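Local coordinates for protein 5-Carboxyvanillate Decarboxylase (Novosphingobium aromaticivorans, PDB 4QRN) that probably catalyses the decarboxylation of 5-carboxyvanillate, and binds manganese together with the inhibitor 4-hydroxy-3-methoxy-5-nitrobenzoic acid, at residues A[114-119]-A[123-128]; A[152-155]-A[160-163]; A[184-187]-A[191-194]; A[236-241]-A[264-269]; A[249-254]-A[299-304]. All blocks are in the same frame, centred on the assembly; numbering follows the deposited sequence. Where two conformers were deposited one is given.

Interaction 1 of 5, residues A[114-119]-A[123-128]; sequences PGVQPL and DEARTL
Leu119, Ala125 and Val116 carry most of this contact, in which a turn-rich loop lies against the first part of the helix that follows it. Val116 and Ala125 mark the closest approach of the two backbones, with their CA atoms 5.4 Å apart. Leu119 spreads over the helix with two parts of its side chain: CB meets Ala125 CB at 4.1 Å, while CD2 sits 4.0 Å from Ala125 CA and also touches Leu128 CD1. The small methyl of Ala125 is thus flanked by both loop residues, since Val116 CG2 reaches it as well. Residues 114-119 form the connection between strand 106-111 and helix 122-142, a beta-alpha step of the amidohydrolase barrel. Two overlapping beta turns, type II' from Pro114 to Gln117 and type I from Val116 to Leu119, bring both hydrophobic residues round to the helix. The two branches of the valine divide most of the work: with CG1 anti to the carbonyl carbon (chi1 -58°), that methyl leans on Leu128 CB at 4.1 Å, whereas CG2 lies 3.6 Å from the backbone Ala125 O. Cutting this residue back to an alanine would probably open a gap between the loop and the helix beside Leu128 and remove the methyl that covers Ala125 on that flank. At the border the extended chain of Glu124 crosses Leu119 at about a right angle, its CG 4.1 Å from Leu119 CD2, and carries its carboxylate to a salt bridge with Arg55.

Interaction 2 of 5, residues A[152-155]-A[160-163]; sequences TVAP and WSAR
Val153 and Ser161 bring the two backbones to within 5.3 Å, measured between their CA atoms, where the loop 152-155, extended as far as Ala154, passes a turn of helix 158-170. At that spacing a side chain as short as serine can bridge the gap. Ser161 OG, held beside its own backbone N and anti to the carbonyl carbon (chi1 -68°), faces the peptide groups of Ala154. It accepts a hydrogen bond from Ala154 N at 3.1 Å, somewhat bent at 141°, and lies 2.9 Å from Ala154 O. The same hydroxyl is hydrogen-bonded to Asp157 O one turn back in the helix, so a buried polar atom links loop and helix. With the hydroxyl gone, as in an alanine here, the buried Ala154 N-H would probably be left without its mate. The remaining contacts are van der Waals packing. Val153 packs its CB against Ser161 CB at 3.7 Å. Trp160 offers an edge rather than a face: its CZ3 comes 3.7 Å from Ala154 N, which lies in the ring plane, and 3.9 Å from Ala154 CB. Val153 also packs on Ile177 and Ile179 of strand 177-179, and Trp160 rests on Arg126 and Ala129 of helix 122-142. Such a tucked-in connection, leading from strand 147-149 into helix 158-170, belongs to the repeated beta-alpha steps of the amidohydrolase barrel.

Interaction 3 of 5, residues A[184-187]-A[191-194]; sequences QGRY and EFFD. With ACT (acetate ion), chain L.
Phe193 and Arg186 hold the close-packed half of this contact. The buried Phe193 ring presents its edge to the aliphatic root of the arginine, Phe193 CZ lying 3.8 Å from Arg186 CB, and its CD2 approaches Tyr187 O to 3.2 Å. Neighbouring Phe192 leans on it within the same segment, Phe192 CD2 standing 3.6 Å above one face of the Phe193 ring, toward the rim. Both segments belong to the long loop between strand 177-179 and helix 194-203, and residues 191-193 make a short 3-10 turn, closed by Asp194 N to Glu191 O, that brings the two phenylalanines together just ahead of the helix. Further out the packing gives way to a looser, solvent-facing cluster. A bend in the arginine (chi3 71°) lays its guanidinium on the exposed Phe192 ring in an offset cation-pi stack: the planes are only 21° apart, and Arg186 CZ is 4.5 Å from the ring centroid. The guanidinium comes nearest at the benzylic carbon, Arg186 NH2 being 3.6 Å from Phe192 CB. The polar rim of the group is used in two directions. Arg186 NH2 forms a salt bridge with Glu190, and Arg186 NH1 gives a short, bent hydrogen bond (2.5 Å, 139°) to O of an acetate ion, probably from the crystallisation liquor, which sits at the guanidinium edge with its methyl toward Gln184.

Interaction 4 of 5, residues A[236-241]-A[264-269]; sequences VETGMH and MGEALP
Just behind the ligand pocket, Thr238 and Gly239 of helix 233-248 meet Glu266 and Leu268 in the segment that follows barrel strand 259-261. Residues 264-267 all have positive phi, a left-handed turn that carries the chain from the strand toward helix 268-284. The helix comes very close, with Gly239 CA 5.0 Å from Glu266 CA. A glycine is what permits this: a CB on Gly239 would stand 2.9 Å from Glu266 O, a clash. In the space so gained, Glu266 CB lies 3.7 Å from Gly239 N, and Leu268 CD1 rests 3.7 Å from Gly239 O. Glu266 bends at chi2 (-68°), which lays its carboxylate obliquely along Thr238, with Glu266 OE2 3.7 Å from the methyl Thr238 CG2 and Glu266 CD 3.8 Å from Thr238 CB. The threonine hydroxyl is turned elsewhere, hydrogen-bonded to Phe234 O in its own helix. From the second subunit, Trp271 packs on Glu266 and Ala267. Across the contact itself the helix thus supplies shape and van der Waals backing, while the polar task of Glu266 lies to one side: its OE2 is hydrogen-bonded to His263 ND1. Because His263 lines the inhibitor site, Glu266 is placed as a second-shell residue, and the threonine that braces its carboxylate probably helps to fix the rotation of that imidazole.

Interaction 5 of 5, residues A[249-254]-A[299-304]; sequences GIFDKY and EGYLKS
Phe251 and Tyr301 bring together two short helices on the outside of the amidohydrolase barrel, 250-253 and 298-304. Gly249 ends helix 233-248 in a Schellman motif, with positive phi and two bonds back into the last turn. It is also the N-cap of the next helix, where its carbonyl O accepts from Asp252 N (2.9 Å) and Lys253 N (3.1 Å). At these backbone angles any CB would be jammed against the preceding carbonyl O, which explains the glycine. Beyond this corner Phe251 points toward the second helix, and the carboxylate of Asp252 reaches it by its end. The apolar part of the contact belongs to the two aromatic residues, whose side chains run past each other in opposite directions. Phe251 CB lies 3.6 Å from Tyr301 CD1, and Phe251 CD2 is 4.0 Å from Tyr301 CB; the rings themselves meet obliquely, with centroids 5.9 Å apart and planes inclined at 33°. Ile246 of helix 233-248 touches both side chains, while Ile250 CG2 covers one face of Phe251, 3.7 Å above its centre. The polar part is a single bridge. Tyr301 OH donates to Asp252 OD1, using the syn side of that oxygen but from 34° out of the carboxylate plane. Both groups have further partners in the loop leading to helix 298-304: Tyr301 OH is hydrogen-bonded to Lys296 N and Asp252 OD2 to Lys295 N, so the phenol and the acid together clasp that loop. The bridging oxygen Asp252 OD1 lies in the plane of the tyrosine ring, at its edge, 2.6 Å from Tyr301 OH.

Overall arrangement
Following the chain from the N terminus, interactions 1, 2 and 3 come in series, each closing a short turn of chain within the connection from a barrel strand to the helix after it: 106-111 to 122-142, 147-149 to 158-170, and 177-179 to 194-203. Neighbours in this row touch, Val116 on Ala154 and Pro155 on Phe193, and Gln184 reaches back to Gln117. Interactions 4 and 5 span longer stretches and cross, their segments alternating, so that the region from helix 233-248 to 250-253 is tied twice to that from 263-266 to 298-304. Interaction 3 joins the two groups, through Tyr187 with Glu237 of interaction 4 and Asp194 with Tyr254 of interaction 5.

Interaction 1 of 5, residues A[114-119]-A[123-128]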
# COMPACT_ATOMS: atom_id res chain seq x y z
N PRO A 114 -12.10 -10.78 -12.42
CA PRO A 114 -11.01 -10.45 -13.36
C PRO A 114 -11.43 -10.45 -14.83
O PRO A 114 -10.56 -10.52 -15.71
CB PRO A 114 -10.01 -11.58 -13.10
CG PRO A 114 -10.91 -12.77 -12.87
CD PRO A 114 -12.02 -12.20 -12.01
N GLY A 115 -12.72 -10.38 -15.11
CA GLY A 115 -13.16 -10.40 -16.49
C GLY A 115 -12.75 -11.69 -17.18
O GLY A 115 -12.78 -12.78 -16.57
N VAL A 116 -12.35 -11.60 -18.45
CA VAL A 116 -11.90 -12.80 -19.17
C VAL A 116 -10.38 -12.93 -19.17
O VAL A 116 -9.83 -13.82 -19.82
CB VAL A 116 -12.42 -12.83 -20.62
CG1 VAL A 116 -13.94 -12.78 -20.64
CG2 VAL A 116 -11.82 -11.72 -21.47
N GLN A 117 -9.71 -12.06 -18.43
CA GLN A 117 -8.26 -12.04 -18.42
C GLN A 117 -7.59 -13.37 -18.01
O GLN A 117 -6.56 -13.71 -18.57
CB GLN A 117 -7.75 -10.86 -17.58
CG GLN A 117 -8.29 -9.55 -18.16
CD GLN A 117 -7.96 -8.31 -17.40
OE1 GLN A 117 -8.77 -7.38 -17.40
NE2 GLN A 117 -6.79 -8.24 -16.76
N PRO A 118 -8.19 -14.13 -17.07
CA PRO A 118 -7.51 -15.38 -16.67
C PRO A 118 -7.67 -16.54 -17.66
O PRO A 118 -7.04 -17.59 -17.44
CB PRO A 118 -8.20 -15.74 -15.35
CG PRO A 118 -8.82 -14.48 -14.87
CD PRO A 118 -9.24 -13.75 -16.11
N LEU A 119 -8.53 -16.39 -18.66
CA LEU A 119 -8.91 -17.54 -19.49
C LEU A 119 -7.77 -17.95 -20.41
O LEU A 119 -7.15 -17.12 -21.10
CB LEU A 119 -10.15 -17.21 -20.30
CG LEU A 119 -11.49 -17.48 -19.60
CD1 LEU A 119 -11.64 -16.78 -18.26
CD2 LEU A 119 -12.62 -17.11 -20.54
N ASP A 123 -9.81 -18.01 -27.96
CA ASP A 123 -11.10 -17.93 -28.64
C ASP A 123 -12.22 -17.72 -27.64
O ASP A 123 -13.13 -16.91 -27.85
CB ASP A 123 -11.39 -19.21 -29.44
CG ASP A 123 -10.63 -19.29 -30.76
OD1 ASP A 123 -10.24 -18.24 -31.31
OD2 ASP A 123 -10.44 -20.42 -31.25
N GLU A 124 -12.18 -18.49 -26.56
CA GLU A 124 -13.20 -18.38 -25.53
C GLU A 124 -13.16 -16.99 -24.90
O GLU A 124 -14.21 -16.37 -24.69
CB GLU A 124 -13.03 -19.46 -24.45
CG GLU A 124 -14.20 -19.49 -23.49
CD GLU A 124 -14.10 -20.57 -22.44
OE1 GLU A 124 -12.97 -20.90 -22.01
OE2 GLU A 124 -15.16 -21.09 -22.05
N ALA A 125 -11.96 -16.49 -24.61
CA ALA A 125 -11.85 -15.17 -24.01
C ALA A 125 -12.42 -14.09 -24.92
O ALA A 125 -13.21 -13.24 -24.47
CB ALA A 125 -10.41 -14.87 -23.66
N ARG A 126 -12.05 -14.11 -26.20
CA ARG A 126 -12.57 -13.12 -27.14
C ARG A 126 -14.09 -13.25 -27.28
O ARG A 126 -14.80 -12.24 -27.33
CB ARG A 126 -11.90 -13.27 -28.50
CG ARG A 126 -10.41 -12.92 -28.48
CD ARG A 126 -9.80 -12.99 -29.86
NE ARG A 126 -9.81 -14.35 -30.38
CZ ARG A 126 -8.73 -15.12 -30.56
NH1 ARG A 126 -7.51 -14.69 -30.26
NH2 ARG A 126 -8.89 -16.34 -31.04
N THR A 127 -14.59 -14.47 -27.36
CA THR A 127 -16.01 -14.68 -27.55
C THR A 127 -16.81 -14.19 -26.35
O THR A 127 -17.83 -13.50 -26.50
CB THR A 127 -16.28 -16.16 -27.80
OG1 THR A 127 -15.66 -16.54 -29.04
CG2 THR A 127 -17.77 -16.46 -27.90
N LEU A 128 -16.36 -14.52 -25.15
CA LEU A 128 -17.10 -14.13 -23.96
C LEU A 128 -16.99 -12.63 -23.70
O LEU A 128 -17.94 -12.04 -23.21
CB LEU A 128 -16.66 -14.94 -22.74
CG LEU A 128 -17.05 -16.42 -22.82
CD1 LEU A 128 -16.57 -17.13 -21.59
CD2 LEU A 128 -18.56 -16.64 -23.02

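Interaction 2 of 5, residues A[152-155]-A[160-163]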
# COMPACT_ATOMS: atom_id res chain seq x y z
N THR A 152 -14.79 -4.32 -21.77
CA THR A 152 -13.87 -5.33 -21.27
C THR A 152 -13.07 -5.90 -22.43
O THR A 152 -13.59 -5.99 -23.56
CB THR A 152 -14.64 -6.45 -20.49
OG1 THR A 152 -13.81 -7.04 -19.50
CG2 THR A 152 -15.19 -7.55 -21.39
N VAL A 153 -11.81 -6.24 -22.18
CA VAL A 153 -10.95 -6.74 -23.24
C VAL A 153 -10.23 -8.01 -22.78
O VAL A 153 -10.47 -8.54 -21.70
CB VAL A 153 -9.98 -5.64 -23.79
CG1 VAL A 153 -10.77 -4.47 -24.37
CG2 VAL A 153 -8.98 -5.17 -22.72
N ALA A 154 -9.35 -8.52 -23.66
CA ALA A 154 -8.64 -9.76 -23.43
C ALA A 154 -7.18 -9.50 -23.75
O ALA A 154 -6.73 -9.76 -24.85
CB ALA A 154 -9.21 -10.89 -24.31
N PRO A 155 -6.41 -8.95 -22.79
CA PRO A 155 -5.04 -8.52 -23.08
C PRO A 155 -4.13 -9.66 -23.49
O PRO A 155 -3.06 -9.41 -24.03
CB PRO A 155 -4.59 -7.86 -21.78
CG PRO A 155 -5.88 -7.41 -21.14
CD PRO A 155 -6.82 -8.55 -21.42
N TRP A 160 -6.44 -7.93 -30.81
CA TRP A 160 -7.89 -8.03 -30.76
C TRP A 160 -8.45 -6.99 -29.79
O TRP A 160 -9.46 -6.34 -30.06
CB TRP A 160 -8.36 -9.43 -30.33
CG TRP A 160 -9.85 -9.50 -30.20
CD1 TRP A 160 -10.73 -9.77 -31.20
CD2 TRP A 160 -10.62 -9.25 -29.02
NE1 TRP A 160 -12.01 -9.72 -30.71
CE2 TRP A 160 -11.97 -9.40 -29.37
CE3 TRP A 160 -10.31 -8.93 -27.70
CZ2 TRP A 160 -13.01 -9.22 -28.46
CZ3 TRP A 160 -11.34 -8.74 -26.78
CH2 TRP A 160 -12.67 -8.90 -27.17
N SER A 161 -7.76 -6.83 -28.66
CA SER A 161 -8.21 -5.85 -27.67
C SER A 161 -8.25 -4.44 -28.24
O SER A 161 -9.17 -3.68 -27.96
CB SER A 161 -7.34 -5.92 -26.42
OG SER A 161 -7.52 -7.14 -25.71
N ALA A 162 -7.26 -4.11 -29.06
CA ALA A 162 -7.25 -2.82 -29.74
C ALA A 162 -8.47 -2.67 -30.65
O ALA A 162 -9.12 -1.62 -30.68
CB ALA A 162 -5.96 -2.65 -30.52
N ARG A 163 -8.79 -3.72 -31.41
CA ARG A 163 -10.00 -3.69 -32.24
C ARG A 163 -11.26 -3.51 -31.39
O ARG A 163 -12.18 -2.80 -31.81
CB ARG A 163 -10.13 -4.95 -33.12
CG ARG A 163 -9.00 -5.06 -34.12
CD ARG A 163 -9.20 -6.17 -35.15
NE ARG A 163 -9.32 -7.53 -34.62
CZ ARG A 163 -8.30 -8.37 -34.40
NH1 ARG A 163 -7.03 -7.99 -34.56
NH2 ARG A 163 -8.54 -9.61 -33.97

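Interaction 3 of 5, residues A[184-187]-A[191-194]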
# COMPACT_ATOMS: atom_id res chain seq x y z
N GLN A 184 -2.89 -12.96 -16.30
CA GLN A 184 -2.12 -14.19 -16.11
C GLN A 184 -0.68 -13.88 -15.66
O GLN A 184 0.29 -14.49 -16.12
CB GLN A 184 -2.19 -15.05 -17.38
CG GLN A 184 -3.62 -15.51 -17.58
CD GLN A 184 -3.83 -16.23 -18.89
OE1 GLN A 184 -3.08 -17.13 -19.23
NE2 GLN A 184 -4.86 -15.83 -19.63
N GLY A 185 -0.56 -12.95 -14.73
CA GLY A 185 0.71 -12.64 -14.12
C GLY A 185 1.58 -11.66 -14.89
O GLY A 185 2.71 -11.38 -14.47
N ARG A 186 1.07 -11.14 -16.01
CA ARG A 186 1.79 -10.18 -16.85
C ARG A 186 1.17 -8.80 -16.70
O ARG A 186 -0.06 -8.66 -16.62
CB ARG A 186 1.76 -10.60 -18.32
CG ARG A 186 2.34 -11.97 -18.56
CD ARG A 186 2.22 -12.34 -20.03
NE ARG A 186 3.14 -11.55 -20.83
CZ ARG A 186 3.26 -11.67 -22.14
NH1 ARG A 186 2.49 -12.52 -22.79
NH2 ARG A 186 4.15 -10.93 -22.79
N TYR A 187 2.03 -7.79 -16.76
CA TYR A 187 1.65 -6.39 -16.52
C TYR A 187 1.77 -5.56 -17.78
O TYR A 187 2.55 -5.89 -18.69
CB TYR A 187 2.51 -5.82 -15.35
CG TYR A 187 2.18 -6.53 -14.05
CD1 TYR A 187 2.78 -7.74 -13.69
CD2 TYR A 187 1.15 -6.05 -13.24
CE1 TYR A 187 2.39 -8.43 -12.55
CE2 TYR A 187 0.74 -6.73 -12.09
CZ TYR A 187 1.37 -7.93 -11.75
OH TYR A 187 0.98 -8.65 -10.66
N GLU A 191 6.18 -4.55 -23.48
CA GLU A 191 5.98 -4.08 -24.84
C GLU A 191 4.87 -4.84 -25.56
O GLU A 191 4.18 -4.28 -26.42
CB GLU A 191 7.27 -4.20 -25.65
CG GLU A 191 8.35 -3.22 -25.23
CD GLU A 191 9.43 -3.03 -26.28
OE1 GLU A 191 9.58 -3.92 -27.15
OE2 GLU A 191 10.12 -2.00 -26.23
N PHE A 192 4.67 -6.12 -25.22
CA PHE A 192 3.61 -6.92 -25.82
C PHE A 192 2.25 -6.23 -25.80
O PHE A 192 1.46 -6.39 -26.73
CB PHE A 192 3.55 -8.25 -25.07
CG PHE A 192 2.49 -9.19 -25.55
CD1 PHE A 192 2.61 -9.85 -26.77
CD2 PHE A 192 1.39 -9.47 -24.75
CE1 PHE A 192 1.63 -10.75 -27.20
CE2 PHE A 192 0.42 -10.37 -25.16
CZ PHE A 192 0.54 -11.01 -26.39
N PHE A 193 1.96 -5.47 -24.74
CA PHE A 193 0.64 -4.87 -24.59
C PHE A 193 0.48 -3.52 -25.26
O PHE A 193 -0.60 -2.92 -25.22
CB PHE A 193 0.28 -4.77 -23.09
CG PHE A 193 0.25 -6.12 -22.43
CD1 PHE A 193 -0.79 -7.01 -22.66
CD2 PHE A 193 1.31 -6.52 -21.61
CE1 PHE A 193 -0.77 -8.28 -22.07
CE2 PHE A 193 1.33 -7.76 -21.03
CZ PHE A 193 0.30 -8.66 -21.26
N ASP A 194 1.52 -3.04 -25.94
CA ASP A 194 1.49 -1.71 -26.52
C ASP A 194 0.28 -1.43 -27.44
O ASP A 194 -0.21 -0.32 -27.42
CB ASP A 194 2.80 -1.43 -27.26
CG ASP A 194 2.90 0.01 -27.70
OD1 ASP A 194 2.92 0.89 -26.82
OD2 ASP A 194 2.95 0.26 -28.92
C ACT L . -0.38 -14.35 -21.71
O ACT L . 0.17 -13.39 -22.30
OXT ACT L . 0.34 -15.05 -20.96
CH3 ACT L . -1.84 -14.66 -21.90

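Interaction 4 of 5, residues A[236-241]-A[264-269]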
# COMPACT_ATOMS: atom_id res chain seq x y z
N VAL A 236 -2.40 -3.50 -3.23
CA VAL A 236 -1.01 -3.83 -3.55
C VAL A 236 -0.89 -4.05 -5.06
O VAL A 236 -0.03 -3.47 -5.73
CB VAL A 236 -0.57 -5.07 -2.78
CG1 VAL A 236 0.77 -5.61 -3.32
CG2 VAL A 236 -0.48 -4.78 -1.26
N GLU A 237 -1.74 -4.94 -5.59
CA GLU A 237 -1.68 -5.32 -6.99
C GLU A 237 -1.85 -4.10 -7.90
O GLU A 237 -1.11 -3.89 -8.85
CB GLU A 237 -2.77 -6.37 -7.25
CG GLU A 237 -3.12 -6.60 -8.70
CD GLU A 237 -2.02 -7.17 -9.59
OE1 GLU A 237 -1.04 -7.75 -9.10
OE2 GLU A 237 -2.20 -7.05 -10.82
N THR A 238 -2.86 -3.29 -7.60
CA THR A 238 -3.24 -2.22 -8.51
C THR A 238 -2.28 -1.04 -8.39
O THR A 238 -1.90 -0.44 -9.39
CB THR A 238 -4.69 -1.78 -8.23
OG1 THR A 238 -5.52 -2.93 -8.15
CG2 THR A 238 -5.20 -0.89 -9.35
N GLY A 239 -1.90 -0.69 -7.16
CA GLY A 239 -0.90 0.35 -6.98
C GLY A 239 0.42 -0.04 -7.63
O GLY A 239 1.08 0.79 -8.27
N MET A 240 0.83 -1.29 -7.47
CA MET A 240 2.03 -1.76 -8.15
C MET A 240 1.91 -1.58 -9.66
O MET A 240 2.85 -1.16 -10.33
CB MET A 240 2.30 -3.23 -7.83
CG MET A 240 3.59 -3.75 -8.46
SD MET A 240 3.84 -5.51 -8.19
CE MET A 240 2.48 -6.23 -9.08
N HIS A 241 0.76 -1.96 -10.20
CA HIS A 241 0.56 -1.92 -11.64
C HIS A 241 0.64 -0.49 -12.17
O HIS A 241 1.32 -0.21 -13.16
CB HIS A 241 -0.77 -2.56 -11.99
CG HIS A 241 -0.86 -3.05 -13.40
ND1 HIS A 241 -1.79 -4.00 -13.76
CD2 HIS A 241 -0.12 -2.82 -14.52
CE1 HIS A 241 -1.63 -4.30 -15.04
NE2 HIS A 241 -0.62 -3.61 -15.53
N MET A 264 -9.15 5.55 -3.79
CA MET A 264 -8.36 6.70 -3.37
C MET A 264 -6.94 6.66 -3.91
O MET A 264 -6.01 7.25 -3.34
CB MET A 264 -8.38 6.87 -1.84
CG MET A 264 -8.68 8.28 -1.35
SD MET A 264 -10.42 8.75 -1.64
CE MET A 264 -10.29 9.71 -3.12
N GLY A 265 -6.76 6.04 -5.08
CA GLY A 265 -5.46 6.05 -5.74
C GLY A 265 -4.56 4.89 -5.34
O GLY A 265 -3.37 4.93 -5.63
N GLU A 266 -5.14 3.87 -4.70
CA GLU A 266 -4.40 2.65 -4.34
C GLU A 266 -3.13 3.02 -3.54
O GLU A 266 -2.05 2.49 -3.76
CB GLU A 266 -4.08 1.80 -5.58
CG GLU A 266 -5.29 1.57 -6.52
CD GLU A 266 -6.41 0.69 -5.99
OE1 GLU A 266 -6.34 0.26 -4.82
OE2 GLU A 266 -7.40 0.45 -6.76
N ALA A 267 -3.31 3.97 -2.63
CA ALA A 267 -2.30 4.50 -1.72
C ALA A 267 -1.24 5.38 -2.36
O ALA A 267 -0.48 6.00 -1.63
CB ALA A 267 -1.61 3.36 -0.88
N LEU A 268 -1.15 5.41 -3.69
CA LEU A 268 -0.04 6.15 -4.29
C LEU A 268 -0.02 7.64 -3.91
O LEU A 268 1.07 8.16 -3.69
CB LEU A 268 0.02 5.94 -5.81
CG LEU A 268 0.17 4.48 -6.28
CD1 LEU A 268 0.54 4.46 -7.77
CD2 LEU A 268 1.20 3.68 -5.50
N PRO A 269 -1.17 8.32 -3.78
CA PRO A 269 -1.10 9.73 -3.37
C PRO A 269 -0.46 9.90 -1.99
O PRO A 269 0.24 10.88 -1.74
CB PRO A 269 -2.57 10.18 -3.42
CG PRO A 269 -3.16 9.28 -4.51
CD PRO A 269 -2.53 7.93 -4.22

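Interaction 5 of 5, residues A[249-254]-A[299-304]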
# COMPACT_ATOMS: atom_id res chain seq x y z
N GLY A 249 7.58 4.83 -18.08
CA GLY A 249 7.47 6.00 -18.94
C GLY A 249 6.25 6.01 -19.84
O GLY A 249 6.27 6.68 -20.87
N ILE A 250 5.16 5.35 -19.44
CA ILE A 250 4.02 5.25 -20.33
C ILE A 250 3.48 6.63 -20.72
O ILE A 250 2.99 6.79 -21.84
CB ILE A 250 2.90 4.34 -19.74
CG1 ILE A 250 1.93 3.86 -20.82
CG2 ILE A 250 2.11 5.07 -18.66
CD1 ILE A 250 2.55 2.88 -21.77
N PHE A 251 3.56 7.60 -19.80
CA PHE A 251 3.00 8.91 -20.09
C PHE A 251 3.97 9.82 -20.83
O PHE A 251 3.56 10.89 -21.30
CB PHE A 251 2.51 9.58 -18.82
CG PHE A 251 1.43 8.82 -18.12
CD1 PHE A 251 0.26 8.45 -18.80
CD2 PHE A 251 1.57 8.45 -16.80
CE1 PHE A 251 -0.76 7.77 -18.13
CE2 PHE A 251 0.54 7.77 -16.13
CZ PHE A 251 -0.62 7.41 -16.81
N ASP A 252 5.24 9.42 -20.94
CA ASP A 252 6.12 10.09 -21.88
C ASP A 252 5.88 9.56 -23.30
O ASP A 252 5.92 10.31 -24.27
CB ASP A 252 7.59 9.87 -21.48
CG ASP A 252 7.98 10.61 -20.20
OD1 ASP A 252 7.19 11.47 -19.74
OD2 ASP A 252 9.08 10.34 -19.68
N LYS A 253 5.60 8.27 -23.40
CA LYS A 253 5.30 7.66 -24.68
C LYS A 253 3.94 8.15 -25.20
O LYS A 253 3.79 8.42 -26.40
CB LYS A 253 5.33 6.14 -24.55
CG LYS A 253 5.24 5.40 -25.87
CD LYS A 253 5.54 3.93 -25.67
CE LYS A 253 5.55 3.22 -27.02
NZ LYS A 253 6.10 1.84 -26.97
N TYR A 254 2.98 8.29 -24.28
CA TYR A 254 1.60 8.63 -24.62
C TYR A 254 1.13 9.78 -23.73
O TYR A 254 0.40 9.57 -22.76
CB TYR A 254 0.69 7.41 -24.44
CG TYR A 254 1.08 6.27 -25.34
CD1 TYR A 254 1.00 6.41 -26.73
CD2 TYR A 254 1.55 5.07 -24.82
CE1 TYR A 254 1.37 5.38 -27.56
CE2 TYR A 254 1.92 4.03 -25.66
CZ TYR A 254 1.84 4.20 -27.03
OH TYR A 254 2.22 3.18 -27.89
N GLU A 299 4.83 12.91 -9.07
CA GLU A 299 3.84 13.93 -8.75
C GLU A 299 3.30 14.59 -10.02
O GLU A 299 2.07 14.78 -10.17
CB GLU A 299 4.46 14.96 -7.82
CG GLU A 299 3.51 16.09 -7.50
CD GLU A 299 4.07 17.02 -6.48
OE1 GLU A 299 5.31 17.07 -6.33
OE2 GLU A 299 3.27 17.68 -5.81
N GLY A 300 4.20 14.95 -10.94
CA GLY A 300 3.77 15.52 -12.20
C GLY A 300 2.82 14.63 -12.97
O GLY A 300 1.82 15.13 -13.51
N TYR A 301 3.11 13.34 -13.04
CA TYR A 301 2.21 12.44 -13.75
C TYR A 301 0.88 12.32 -13.03
O TYR A 301 -0.15 12.18 -13.69
CB TYR A 301 2.82 11.04 -13.95
CG TYR A 301 4.04 11.08 -14.84
CD1 TYR A 301 3.95 11.49 -16.17
CD2 TYR A 301 5.29 10.73 -14.34
CE1 TYR A 301 5.08 11.55 -16.97
CE2 TYR A 301 6.41 10.79 -15.13
CZ TYR A 301 6.31 11.20 -16.44
OH TYR A 301 7.47 11.28 -17.18
N LEU A 302 0.87 12.34 -11.70
CA LEU A 302 -0.42 12.29 -11.01
C LEU A 302 -1.28 13.49 -11.37
O LEU A 302 -2.49 13.36 -11.51
CB LEU A 302 -0.27 12.23 -9.50
CG LEU A 302 0.33 10.96 -8.93
CD1 LEU A 302 0.27 11.06 -7.43
CD2 LEU A 302 -0.39 9.71 -9.42
N LYS A 303 -0.66 14.64 -11.56
CA LYS A 303 -1.41 15.85 -11.83
C LYS A 303 -1.83 15.99 -13.29
O LYS A 303 -2.73 16.76 -13.58
CB LYS A 303 -0.62 17.06 -11.38
CG LYS A 303 -0.49 17.16 -9.86
CD LYS A 303 0.30 18.38 -9.45
CE LYS A 303 0.25 18.63 -7.96
NZ LYS A 303 0.95 19.89 -7.61
N SER A 304 -1.19 15.27 -14.22
CA SER A 304 -1.52 15.41 -15.64
C SER A 304 -2.11 14.18 -16.31
O SER A 304 -2.76 14.33 -17.35
CB SER A 304 -0.29 15.84 -16.43
OG SER A 304 0.74 14.90 -16.30